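Local coordinates for protein phosphoribosylaminoimidazole-succinocarboxamide synthase (Saccharomyces cerevisiae, PDB 2CNQ) that catalyses the ATP-dependent joining of L-aspartate to the imidazole carboxylate of CAIR, giving SAICAR in de novo purine biosynthesis, at residues I39-V44 / Q261-W266; K66-D71 / Y199-D204. One frame throughout, in Å; residues are numbered along the deposited sequence. Where two conformers were deposited one is given.

Contact 1 (I39-V44 / Q261-W266). With ADP (adenosine-5'-diphosphate), chain F; AMZ (aminoimidazole 4-carboxamide ribonucleotide), chain C.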
ATOM      1  N   ILE A  39       9.421   7.735  -3.712  1.00  6.40           N
ATOM      2  CA  ILE A  39       8.192   7.417  -4.397  1.00  6.43           C
ATOM      3  C   ILE A  39       8.560   6.816  -5.705  1.00  6.93           C
ATOM      4  O   ILE A  39       9.544   7.179  -6.311  1.00  7.20           O
ATOM      5  CB  ILE A  39       7.306   8.637  -4.541  1.00  7.09           C
ATOM      6  CG1 ILE A  39       5.945   8.277  -5.115  1.00  7.81           C
ATOM      7  CG2 ILE A  39       7.970   9.721  -5.343  1.00  7.94           C
ATOM      8  CD1 ILE A  39       4.936   9.376  -4.973  1.00  7.82           C
ATOM      9  N   SER A  40       7.771   5.874  -6.130  1.00  7.39           N
ATOM     10  CA  SER A  40       8.025   5.153  -7.341  1.00  7.30           C
ATOM     11  C   SER A  40       6.777   5.100  -8.137  1.00  7.33           C
ATOM     12  O   SER A  40       5.689   5.248  -7.642  1.00  8.63           O
ATOM     13  CB  SER A  40       8.460   3.760  -6.984  1.00  8.62           C
ATOM     14  OG  SER A  40       7.455   3.077  -6.277  1.00 12.37           O
ATOM     15  N   ALA A  41       6.935   4.873  -9.416  1.00  6.87           N
ATOM     16  CA  ALA A  41       5.790   4.649 -10.267  1.00  7.32           C
ATOM     17  C   ALA A  41       6.281   3.772 -11.358  1.00  8.19           C
ATOM     18  O   ALA A  41       7.402   3.911 -11.817  1.00  8.12           O
ATOM     19  CB  ALA A  41       5.275   5.923 -10.807  1.00  8.67           C
ATOM     20  N   TYR A  42       5.444   2.856 -11.777  1.00  8.52           N
ATOM     21  CA  TYR A  42       5.824   1.917 -12.795  1.00  9.98           C
ATOM     22  C   TYR A  42       7.126   1.245 -12.435  1.00  9.94           C
ATOM     23  O   TYR A  42       7.942   0.960 -13.297  1.00 11.76           O
ATOM     24  CB  TYR A  42       5.862   2.566 -14.157  1.00 10.62           C
ATOM     25  CG  TYR A  42       4.589   3.271 -14.481  1.00  9.96           C
ATOM     26  CD1 TYR A  42       3.450   2.589 -14.742  1.00 10.70           C
ATOM     27  CD2 TYR A  42       4.549   4.636 -14.521  1.00  9.65           C
ATOM     28  CE1 TYR A  42       2.296   3.252 -15.062  1.00 11.35           C
ATOM     29  CE2 TYR A  42       3.436   5.313 -14.833  1.00 10.54           C
ATOM     30  CZ  TYR A  42       2.303   4.630 -15.098  1.00 10.37           C
ATOM     31  OH  TYR A  42       1.183   5.332 -15.438  1.00 11.45           O
ATOM     32  N   ASP A  43       7.296   0.951 -11.159  1.00  9.65           N
ATOM     33  CA  ASP A  43       8.438   0.207 -10.663  1.00  9.74           C
ATOM     34  C   ASP A  43       9.738   0.933 -10.780  1.00  9.42           C
ATOM     35  O   ASP A  43      10.767   0.318 -10.666  1.00 11.14           O
ATOM     36  CB  ASP A  43       8.525  -1.180 -11.244  1.00 11.07           C
ATOM     37  CG  ASP A  43       7.444  -2.045 -10.745  1.00 12.04           C
ATOM     38  OD1 ASP A  43       6.825  -2.711 -11.564  1.00 16.34           O
ATOM     39  OD2 ASP A  43       7.191  -2.065  -9.531  1.00 15.31           O
ATOM     40  N   VAL A  44       9.701   2.248 -10.925  1.00  8.41           N
ATOM     41  CA  VAL A  44      10.908   3.017 -10.912  1.00  8.22           C
ATOM     42  C   VAL A  44      10.780   4.100  -9.888  1.00  7.59           C
ATOM     43  O   VAL A  44       9.775   4.774  -9.796  1.00  7.86           O
ATOM     44  CB  VAL A  44      11.021   3.658 -12.290  0.61  9.18           C
ATOM     45  CG1 VAL A  44      12.218   4.500 -12.345  0.61  9.24           C
ATOM     46  CG2 VAL A  44      11.026   2.572 -13.370  0.61 10.07           C
ATOM     47  N   GLN A 261      -1.766   7.552  -8.367  1.00  6.40           N
ATOM     48  CA  GLN A 261      -2.157   7.616  -9.743  1.00  6.90           C
ATOM     49  C   GLN A 261      -1.882   8.978 -10.329  1.00  6.63           C
ATOM     50  O   GLN A 261      -1.592   9.080 -11.499  1.00  6.94           O
ATOM     51  CB  GLN A 261      -3.615   7.247  -9.940  1.00  6.75           C
ATOM     52  CG  GLN A 261      -3.921   6.894 -11.350  1.00  7.85           C
ATOM     53  CD  GLN A 261      -3.207   5.637 -11.753  1.00  8.22           C
ATOM     54  OE1 GLN A 261      -3.137   4.693 -10.988  1.00  8.77           O
ATOM     55  NE2 GLN A 261      -2.663   5.623 -12.956  1.00  9.79           N
ATOM     56  N   PHE A 262      -1.937  10.022  -9.539  1.00  6.68           N
ATOM     57  CA  PHE A 262      -1.628  11.322 -10.037  1.00  7.37           C
ATOM     58  C   PHE A 262      -0.236  11.322 -10.627  1.00  6.95           C
ATOM     59  O   PHE A 262       0.003  11.863 -11.686  1.00  7.67           O
ATOM     60  CB  PHE A 262      -1.700  12.291  -8.899  1.00  8.04           C
ATOM     61  CG  PHE A 262      -1.184  13.615  -9.254  1.00  8.52           C
ATOM     62  CD1 PHE A 262       0.006  14.039  -8.734  1.00  8.36           C
ATOM     63  CD2 PHE A 262      -1.853  14.416 -10.148  1.00 10.29           C
ATOM     64  CE1 PHE A 262       0.524  15.249  -9.081  1.00 10.08           C
ATOM     65  CE2 PHE A 262      -1.347  15.627 -10.493  1.00 12.22           C
ATOM     66  CZ  PHE A 262      -0.147  16.045  -9.963  1.00 11.40           C
ATOM     67  N   LEU A 263       0.715  10.754  -9.904  1.00  6.96           N
ATOM     68  CA  LEU A 263       2.083  10.730 -10.364  1.00  7.02           C
ATOM     69  C   LEU A 263       2.213   9.815 -11.523  1.00  6.82           C
ATOM     70  O   LEU A 263       2.852  10.148 -12.492  1.00  7.23           O
ATOM     71  CB  LEU A 263       3.002  10.308  -9.247  1.00  7.18           C
ATOM     72  CG  LEU A 263       4.434  10.117  -9.688  1.00  7.08           C
ATOM     73  CD1 LEU A 263       5.051  11.401 -10.209  1.00  8.61           C
ATOM     74  CD2 LEU A 263       5.245   9.530  -8.573  1.00  8.76           C
ATOM     75  N   ARG A 264       1.630   8.639 -11.448  1.00  6.71           N
ATOM     76  CA  ARG A 264       1.687   7.729 -12.568  1.00  7.24           C
ATOM     77  C   ARG A 264       1.220   8.411 -13.815  1.00  7.24           C
ATOM     78  O   ARG A 264       1.845   8.327 -14.864  1.00  7.98           O
ATOM     79  CB  ARG A 264       0.814   6.544 -12.297  1.00  7.23           C
ATOM     80  CG  ARG A 264       1.261   5.659 -11.190  1.00  7.78           C
ATOM     81  CD  ARG A 264       0.301   4.564 -11.029  1.00  9.53           C
ATOM     82  NE  ARG A 264       0.644   3.687  -9.926  1.00  9.02           N
ATOM     83  CZ  ARG A 264      -0.160   3.387  -8.929  1.00  8.61           C
ATOM     84  NH1 ARG A 264      -1.383   3.859  -8.863  1.00  9.32           N
ATOM     85  NH2 ARG A 264       0.301   2.619  -7.976  1.00  9.15           N
ATOM     86  N   ASP A 265       0.085   9.060 -13.717  1.00  7.43           N
ATOM     87  CA  ASP A 265      -0.485   9.671 -14.877  1.00  8.00           C
ATOM     88  C   ASP A 265       0.350  10.811 -15.377  1.00  8.08           C
ATOM     89  O   ASP A 265       0.467  10.999 -16.575  1.00  8.80           O
ATOM     90  CB  ASP A 265      -1.897  10.103 -14.590  1.00  8.68           C
ATOM     91  CG  ASP A 265      -2.872   8.952 -14.453  1.00  9.69           C
ATOM     92  OD1 ASP A 265      -4.010   9.242 -14.075  1.00 12.67           O
ATOM     93  OD2 ASP A 265      -2.523   7.810 -14.719  1.00 10.60           O
ATOM     94  N   TRP A 266       0.920  11.584 -14.477  1.00  8.13           N
ATOM     95  CA  TRP A 266       1.764  12.669 -14.879  1.00  8.63           C
ATOM     96  C   TRP A 266       2.960  12.122 -15.627  1.00  8.11           C
ATOM     97  O   TRP A 266       3.342  12.623 -16.662  1.00  8.90           O
ATOM     98  CB  TRP A 266       2.237  13.462 -13.667  1.00  9.53           C
ATOM     99  CG  TRP A 266       3.091  14.572 -14.059  1.00 11.17           C
ATOM    100  CD1 TRP A 266       2.695  15.778 -14.497  1.00 13.23           C
ATOM    101  CD2 TRP A 266       4.513  14.558 -14.126  1.00 11.59           C
ATOM    102  NE1 TRP A 266       3.779  16.537 -14.830  1.00 13.88           N
ATOM    103  CE2 TRP A 266       4.910  15.817 -14.593  1.00 13.76           C
ATOM    104  CE3 TRP A 266       5.486  13.647 -13.776  1.00 12.57           C
ATOM    105  CZ2 TRP A 266       6.229  16.156 -14.777  1.00 14.39           C
ATOM    106  CZ3 TRP A 266       6.805  13.997 -13.973  1.00 14.16           C
ATOM    107  CH2 TRP A 266       7.155  15.238 -14.450  1.00 14.35           C
TER
HETATM  108  PB  ADP F1311       5.699   0.963  -7.967  0.30 15.89           P
HETATM  109  O1B ADP F1311       7.188   0.994  -7.880  0.30 13.51           O
HETATM  110  O2B ADP F1311       5.103  -0.416  -7.887  0.30 17.96           O
HETATM  111  O3B ADP F1311       5.094   1.984  -7.031  0.20 17.22           O
HETATM  112  PA  ADP F1311       3.646   1.390  -9.462  0.60 10.28           P
HETATM  113  O1A ADP F1311       3.014   2.260 -10.479  0.60  6.79           O
HETATM  114  O2A ADP F1311       2.978   1.681  -8.168  0.60  8.52           O
HETATM  115  O3A ADP F1311       5.222   1.420  -9.431  0.60 12.19           O
HETATM  116  O5' ADP F1311       3.393  -0.130  -9.738  0.60 12.06           O
HETATM  117  C5' ADP F1311       2.114  -0.661  -9.466  0.60 12.89           C
HETATM  118  C4' ADP F1311       1.926  -2.080  -9.962  0.60 14.88           C
HETATM  119  O4' ADP F1311       1.972  -2.039 -11.384  0.60 15.02           O
HETATM  120  C3' ADP F1311       3.041  -2.963  -9.466  0.60 13.76           C
HETATM  121  O3' ADP F1311       2.557  -4.280  -9.282  0.60 15.02           O
HETATM  122  C2' ADP F1311       4.006  -2.898 -10.608  0.60 14.04           C
HETATM  123  O2' ADP F1311       4.788  -4.062 -10.677  0.60 12.17           O
HETATM  124  C1' ADP F1311       3.084  -2.809 -11.802  0.60 14.03           C
HETATM  125  N9  ADP F1311       3.690  -2.121 -12.936  0.60 14.11           N
HETATM  126  C8  ADP F1311       4.480  -1.065 -12.842  0.60 13.69           C
HETATM  127  N7  ADP F1311       4.889  -0.665 -14.052  0.60 15.22           N
HETATM  128  C5  ADP F1311       4.330  -1.477 -14.934  0.60 14.79           C
HETATM  129  C6  ADP F1311       4.387  -1.529 -16.379  0.60 15.37           C
HETATM  130  N6  ADP F1311       5.139  -0.616 -17.039  0.60 16.26           N
HETATM  131  N1  ADP F1311       3.682  -2.517 -16.962  0.60 16.08           N
HETATM  132  C2  ADP F1311       2.948  -3.422 -16.247  0.60 15.85           C
HETATM  133  N3  ADP F1311       2.854  -3.409 -14.897  0.60 15.93           N
HETATM  134  C4  ADP F1311       3.527  -2.457 -14.209  0.60 14.27           C
HETATM  135  O5  AMZ C1308       2.875  -1.921  -4.811  1.00  9.49           O
HETATM  136  C6  AMZ C1308       2.429  -2.709  -5.618  1.00  9.38           C
HETATM  137  N2  AMZ C1308       3.132  -3.712  -6.132  1.00 12.14           N
HETATM  138  C3A AMZ C1308       1.052  -2.612  -6.062  1.00  8.32           C
HETATM  139  C7A AMZ C1308       0.164  -1.646  -5.698  1.00  7.39           C
HETATM  140  N3  AMZ C1308       0.246  -0.622  -4.827  1.00  8.01           N
HETATM  141  N1  AMZ C1308       0.468  -3.453  -6.933  1.00  9.38           N
HETATM  142  C5  AMZ C1308      -0.765  -3.028  -7.096  1.00  8.47           C
HETATM  143  N   AMZ C1308      -0.960  -1.911  -6.360  1.00  7.34           N
HETATM  144  C1  AMZ C1308      -2.208  -1.200  -6.230  1.00  6.92           C
HETATM  145  C2  AMZ C1308      -2.335  -0.009  -7.133  1.00  7.55           C
HETATM  146  C3  AMZ C1308      -3.822   0.100  -7.309  1.00  6.82           C
HETATM  147  O2  AMZ C1308      -4.316   0.745  -6.156  1.00  7.62           O
HETATM  148  O1  AMZ C1308      -1.733   1.117  -6.531  1.00  8.53           O
HETATM  149  O   AMZ C1308      -3.205  -2.084  -6.658  1.00  7.66           O
HETATM  150  C   AMZ C1308      -4.238  -1.362  -7.313  1.00  7.29           C
HETATM  151  C4  AMZ C1308      -4.475  -1.927  -8.674  1.00  7.21           C
HETATM  152  O3  AMZ C1308      -3.414  -1.520  -9.523  1.00  7.76           O
HETATM  153  P   AMZ C1308      -3.526  -1.845 -11.081  1.00  7.96           P
HETATM  154  OP1 AMZ C1308      -3.352  -3.318 -11.244  1.00  8.43           O
HETATM  155  O4  AMZ C1308      -2.383  -1.063 -11.685  1.00 10.32           O
HETATM  156  OP2 AMZ C1308      -4.862  -1.405 -11.586  1.00  7.87           O

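Contact 2 (K66-D71 / Y199-D204)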
ATOM      1  N   LYS A  66      -5.154  -0.538  13.066  0.50  6.79           N
ATOM      2  CA  LYS A  66      -5.970  -0.406  14.226  0.50  7.59           C
ATOM      3  C   LYS A  66      -7.425  -0.584  13.863  0.50  7.71           C
ATOM      4  O   LYS A  66      -8.170  -1.216  14.599  0.50  8.46           O
ATOM      5  CB  LYS A  66      -5.711   0.952  14.829  0.50  7.84           C
ATOM      6  CG  LYS A  66      -6.510   1.209  16.083  0.50  8.58           C
ATOM      7  CD  LYS A  66      -6.228   2.557  16.684  0.50 10.53           C
ATOM      8  CE  LYS A  66      -4.792   2.719  17.149  0.50 14.44           C
ATOM      9  NZ  LYS A  66      -4.343   1.702  18.141  0.50 17.06           N
ATOM     10  N   PHE A  67      -7.854  -0.005  12.747  1.00  7.52           N
ATOM     11  CA  PHE A  67      -9.218  -0.130  12.300  1.00  7.98           C
ATOM     12  C   PHE A  67      -9.600  -1.571  12.074  1.00  8.00           C
ATOM     13  O   PHE A  67     -10.721  -1.984  12.323  1.00  8.67           O
ATOM     14  CB  PHE A  67      -9.378   0.663  11.026  1.00  7.81           C
ATOM     15  CG  PHE A  67     -10.740   0.654  10.464  1.00  8.02           C
ATOM     16  CD1 PHE A  67     -11.746   1.402  11.009  1.00 11.28           C
ATOM     17  CD2 PHE A  67     -11.022  -0.081   9.355  1.00  8.50           C
ATOM     18  CE1 PHE A  67     -13.002   1.381  10.435  1.00 12.13           C
ATOM     19  CE2 PHE A  67     -12.259  -0.095   8.792  1.00 10.24           C
ATOM     20  CZ  PHE A  67     -13.242   0.624   9.328  1.00 11.09           C
ATOM     21  N   LEU A  68      -8.640  -2.339  11.593  1.00  7.40           N
ATOM     22  CA  LEU A  68      -8.845  -3.728  11.250  1.00  7.61           C
ATOM     23  C   LEU A  68      -8.343  -4.650  12.317  1.00  8.02           C
ATOM     24  O   LEU A  68      -8.228  -5.829  12.080  1.00  8.92           O
ATOM     25  CB  LEU A  68      -8.135  -4.021   9.953  1.00  7.21           C
ATOM     26  CG  LEU A  68      -8.694  -3.260   8.795  1.00  7.26           C
ATOM     27  CD1 LEU A  68      -7.850  -3.540   7.583  1.00  7.78           C
ATOM     28  CD2 LEU A  68     -10.132  -3.587   8.524  1.00  7.86           C
ATOM     29  N   SER A  69      -8.054  -4.155  13.495  1.00  9.10           N
ATOM     30  CA  SER A  69      -7.337  -4.968  14.463  1.00 10.76           C
ATOM     31  C   SER A  69      -8.141  -6.163  14.913  1.00 11.06           C
ATOM     32  O   SER A  69      -7.565  -7.161  15.263  1.00 13.08           O
ATOM     33  CB  SER A  69      -6.916  -4.152  15.662  1.00 12.22           C
ATOM     34  OG  SER A  69      -8.052  -3.681  16.318  1.00 14.83           O
ATOM     35  N   ASN A  70      -9.453  -6.063  14.902  1.00 10.68           N
ATOM     36  CA  ASN A  70     -10.290  -7.192  15.239  1.00 11.91           C
ATOM     37  C   ASN A  70     -10.621  -8.062  14.067  1.00 11.17           C
ATOM     38  O   ASN A  70     -11.227  -9.098  14.229  1.00 13.50           O
ATOM     39  CB  ASN A  70     -11.581  -6.723  15.879  1.00 14.29           C
ATOM     40  CG  ASN A  70     -11.342  -6.046  17.187  1.00 19.83           C
ATOM     41  OD1 ASN A  70     -10.450  -6.450  17.933  1.00 23.67           O
ATOM     42  ND2 ASN A  70     -12.111  -5.000  17.473  1.00 25.01           N
ATOM     43  N   ASP A  71     -10.227  -7.663  12.878  1.00  9.54           N
ATOM     44  CA  ASP A  71     -10.545  -8.362  11.673  1.00  9.64           C
ATOM     45  C   ASP A  71      -9.427  -9.205  11.189  1.00  9.02           C
ATOM     46  O   ASP A  71      -9.663 -10.165  10.486  1.00  9.91           O
ATOM     47  CB  ASP A  71     -10.900  -7.370  10.594  1.00 10.44           C
ATOM     48  CG  ASP A  71     -12.017  -6.502  11.010  1.00 11.36           C
ATOM     49  OD1 ASP A  71     -13.103  -7.050  11.209  1.00 14.63           O
ATOM     50  OD2 ASP A  71     -11.800  -5.307  11.191  1.00 12.28           O
ATOM     51  N   TYR A 199     -11.309  -5.182   2.606  1.00  6.76           N
ATOM     52  CA  TYR A 199     -11.558  -4.104   1.701  1.00  6.98           C
ATOM     53  C   TYR A 199     -12.944  -3.554   1.877  1.00  7.00           C
ATOM     54  O   TYR A 199     -13.116  -2.369   1.940  1.00  7.22           O
ATOM     55  CB  TYR A 199     -11.368  -4.555   0.260  1.00  7.29           C
ATOM     56  CG  TYR A 199     -11.900  -3.564  -0.693  1.00  7.02           C
ATOM     57  CD1 TYR A 199     -11.168  -2.486  -1.064  1.00  7.51           C
ATOM     58  CD2 TYR A 199     -13.162  -3.703  -1.195  1.00  7.45           C
ATOM     59  CE1 TYR A 199     -11.699  -1.532  -1.902  1.00  7.55           C
ATOM     60  CE2 TYR A 199     -13.703  -2.763  -2.025  1.00  7.87           C
ATOM     61  CZ  TYR A 199     -12.957  -1.678  -2.375  1.00  7.13           C
ATOM     62  OH  TYR A 199     -13.564  -0.792  -3.190  1.00  8.21           O
ATOM     63  N   SER A 200     -13.941  -4.406   1.919  1.00  7.22           N
ATOM     64  CA  SER A 200     -15.294  -3.923   1.992  1.00  7.99           C
ATOM     65  C   SER A 200     -15.525  -3.129   3.236  1.00  7.77           C
ATOM     66  O   SER A 200     -16.201  -2.117   3.191  1.00  8.27           O
ATOM     67  CB  SER A 200     -16.269  -5.060   1.926  1.00  8.87           C
ATOM     68  OG  SER A 200     -16.334  -5.506   0.593  1.00 11.05           O
ATOM     69  N   LYS A 201     -14.997  -3.578   4.348  1.00  7.75           N
ATOM     70  CA  LYS A 201     -15.153  -2.843   5.574  1.00  7.97           C
ATOM     71  C   LYS A 201     -14.538  -1.490   5.442  1.00  7.42           C
ATOM     72  O   LYS A 201     -15.105  -0.496   5.849  1.00  7.93           O
ATOM     73  CB  LYS A 201     -14.525  -3.608   6.698  1.00  8.25           C
ATOM     74  CG  LYS A 201     -14.623  -2.902   8.001  1.00  9.27           C
ATOM     75  CD  LYS A 201     -14.106  -3.704   9.157  1.00  9.67           C
ATOM     76  CE  LYS A 201     -14.050  -2.868  10.390  1.00 11.26           C
ATOM     77  NZ  LYS A 201     -13.879  -3.654  11.593  1.00 12.97           N
ATOM     78  N   CYS A 202     -13.345  -1.430   4.895  1.00  6.83           N
ATOM     79  CA  CYS A 202     -12.681  -0.178   4.744  1.00  6.82           C
ATOM     80  C   CYS A 202     -13.351   0.696   3.721  1.00  6.78           C
ATOM     81  O   CYS A 202     -13.439   1.890   3.899  1.00  7.35           O
ATOM     82  CB  CYS A 202     -11.227  -0.392   4.405  1.00  6.50           C
ATOM     83  SG  CYS A 202     -10.335  -1.221   5.684  1.00  7.04           S
ATOM     84  N   LYS A 203     -13.829   0.093   2.657  1.00  7.26           N
ATOM     85  CA  LYS A 203     -14.527   0.806   1.622  1.00  7.74           C
ATOM     86  C   LYS A 203     -15.739   1.486   2.186  1.00  7.52           C
ATOM     87  O   LYS A 203     -16.010   2.630   1.903  1.00  7.80           O
ATOM     88  CB  LYS A 203     -14.942  -0.158   0.522  0.64  8.49           C
ATOM     89  CG  LYS A 203     -15.661   0.507  -0.625  0.64  9.57           C
ATOM     90  CD  LYS A 203     -16.358  -0.412  -1.620  0.64 11.21           C
ATOM     91  CE  LYS A 203     -17.090  -1.622  -1.032  0.64 15.12           C
ATOM     92  NZ  LYS A 203     -18.507  -1.375  -0.662  0.64 17.31           N
ATOM     93  N   ASP A 204     -16.502   0.777   2.983  1.00  7.93           N
ATOM     94  CA  ASP A 204     -17.725   1.344   3.503  1.00  9.05           C
ATOM     95  C   ASP A 204     -17.402   2.473   4.436  1.00  8.93           C
ATOM     96  O   ASP A 204     -18.037   3.502   4.407  1.00  9.39           O
ATOM     97  CB  ASP A 204     -18.537   0.294   4.179  1.00 10.64           C
ATOM     98  CG  ASP A 204     -19.160  -0.653   3.209  0.70 11.02           C
ATOM     99  OD1 ASP A 204     -19.687  -1.665   3.690  0.70 15.20           O
ATOM    100  OD2 ASP A 204     -19.140  -0.390   1.992  0.70 12.52           O
TER
HETATM  101  O   HOH W   1     -13.214  -1.310  13.152  1.00 15.39           O

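Contact 1 (I39-V44 / Q261-W266)
I39 and L263 meet tip to tip, CD1 of I39 lying 3.6 Å from CD2 of L263, and the methyl group of A41 rests on CG of R264 and, more loosely, on the same L263 methyl. This apolar patch sets helix 261-269 against the type I' turn A41-V44 that joins strands 40-41 and 44-45. Next to it Y42 crosses R264, with ring and guanidinium planes 65° apart; its OH lies 3.4 Å from R264 CB and is hydrogen-bonded to T268, one turn further along the helix. At its edge the Y42 ring also meets N7 of the adenine.

The polar links between the two segments run mainly through the nucleotides. Backbone N of Y42 donates to ADP O1A and that of D43 to the bridging O3A, while D43 OD1 accepts from the ribose O2'. R264, extended from CG to NE, brings NE to the same O1A at 2.8 Å. Its NH2 gives a nearly straight bond (178°) to ADP O2A and another, of 2.9 Å, to AMZ O1. NH1 is held by Q261 OE1, met from above the carbonyl plane, and Q261 NE2 in turn binds D265 OD2.

The two segments thus share one phosphate: turn and arginine both grip O1A, and the guanidinium bonds both ligands, so its charge probably offsets part of that of the α-phosphate.

Contact 2 (K66-D71 / Y199-D204)
K201 NZ and D71 OD2 form a salt bridge of 2.7 Å, OD2 accepting through its syn lone pair, on the side of the other carboxylate oxygen. The pair ties helix 185-209, which packs on the mixed β-sheet of the synthetase, to the turn that follows helix 53-67. A water adds a second polar link: it donates to F67 O at the end of that helix and accepts from K201 NZ at 2.9 Å. The ammonium group also makes a cation-pi contact with F67, 5.0 Å from the ring centroid and 16° off its normal, over the face.

K201 arrives there fully extended, with CG anti to the backbone N (chi1 179°), and its aliphatic chain does much of the packing. CE and CG lie by CE2 and CZ of the F67 ring, and CD passes L68 CD2, the two side chains running in opposite directions. Replacing K201 by an alanine would probably leave D71 without this ion-pair mate, release the water from one of its bonds and uncover part of the F67 ring.

Deeper in, C202 is buried, its side chain also touching I213 and L236 of the sheet. L68 reaches the same interior and touches L231. F67 also meets two aromatic rings, W64 edge-to-face and Y205 with its plane inclined by about 45°. Between F67 and L68 sits the sulfur of C202, placed obliquely to the ring, 3.8 Å from F67 CE2 and 3.7 Å from L68 CD2.

Overall arrangement
From the N terminus, the chain passes through three strands of the four-stranded antiparallel sheet (14-17, 21-25 and 30-35) before reaching 39-44, the earlier half of contact 1, and then helix 53-67, whose end opens contact 2. It meets 66-71 again at 199-204, in helix 185-209, closing a loop that takes in strands 106-110, 113-122 and 153-159. Strands 211-223 and 228-245 follow, and helix 261-269 then closes the longer loop of contact 1, inside which contact 2 is nested. The contacts do not touch: their centres lie 26 Å apart, on opposite sides of the chain's centre. Contact 1 joins the β-turn to a late helix at the nucleotide site; contact 2 joins the end of helix 53-67 and the turn after it to helix 185-209, beside the mixed sheet.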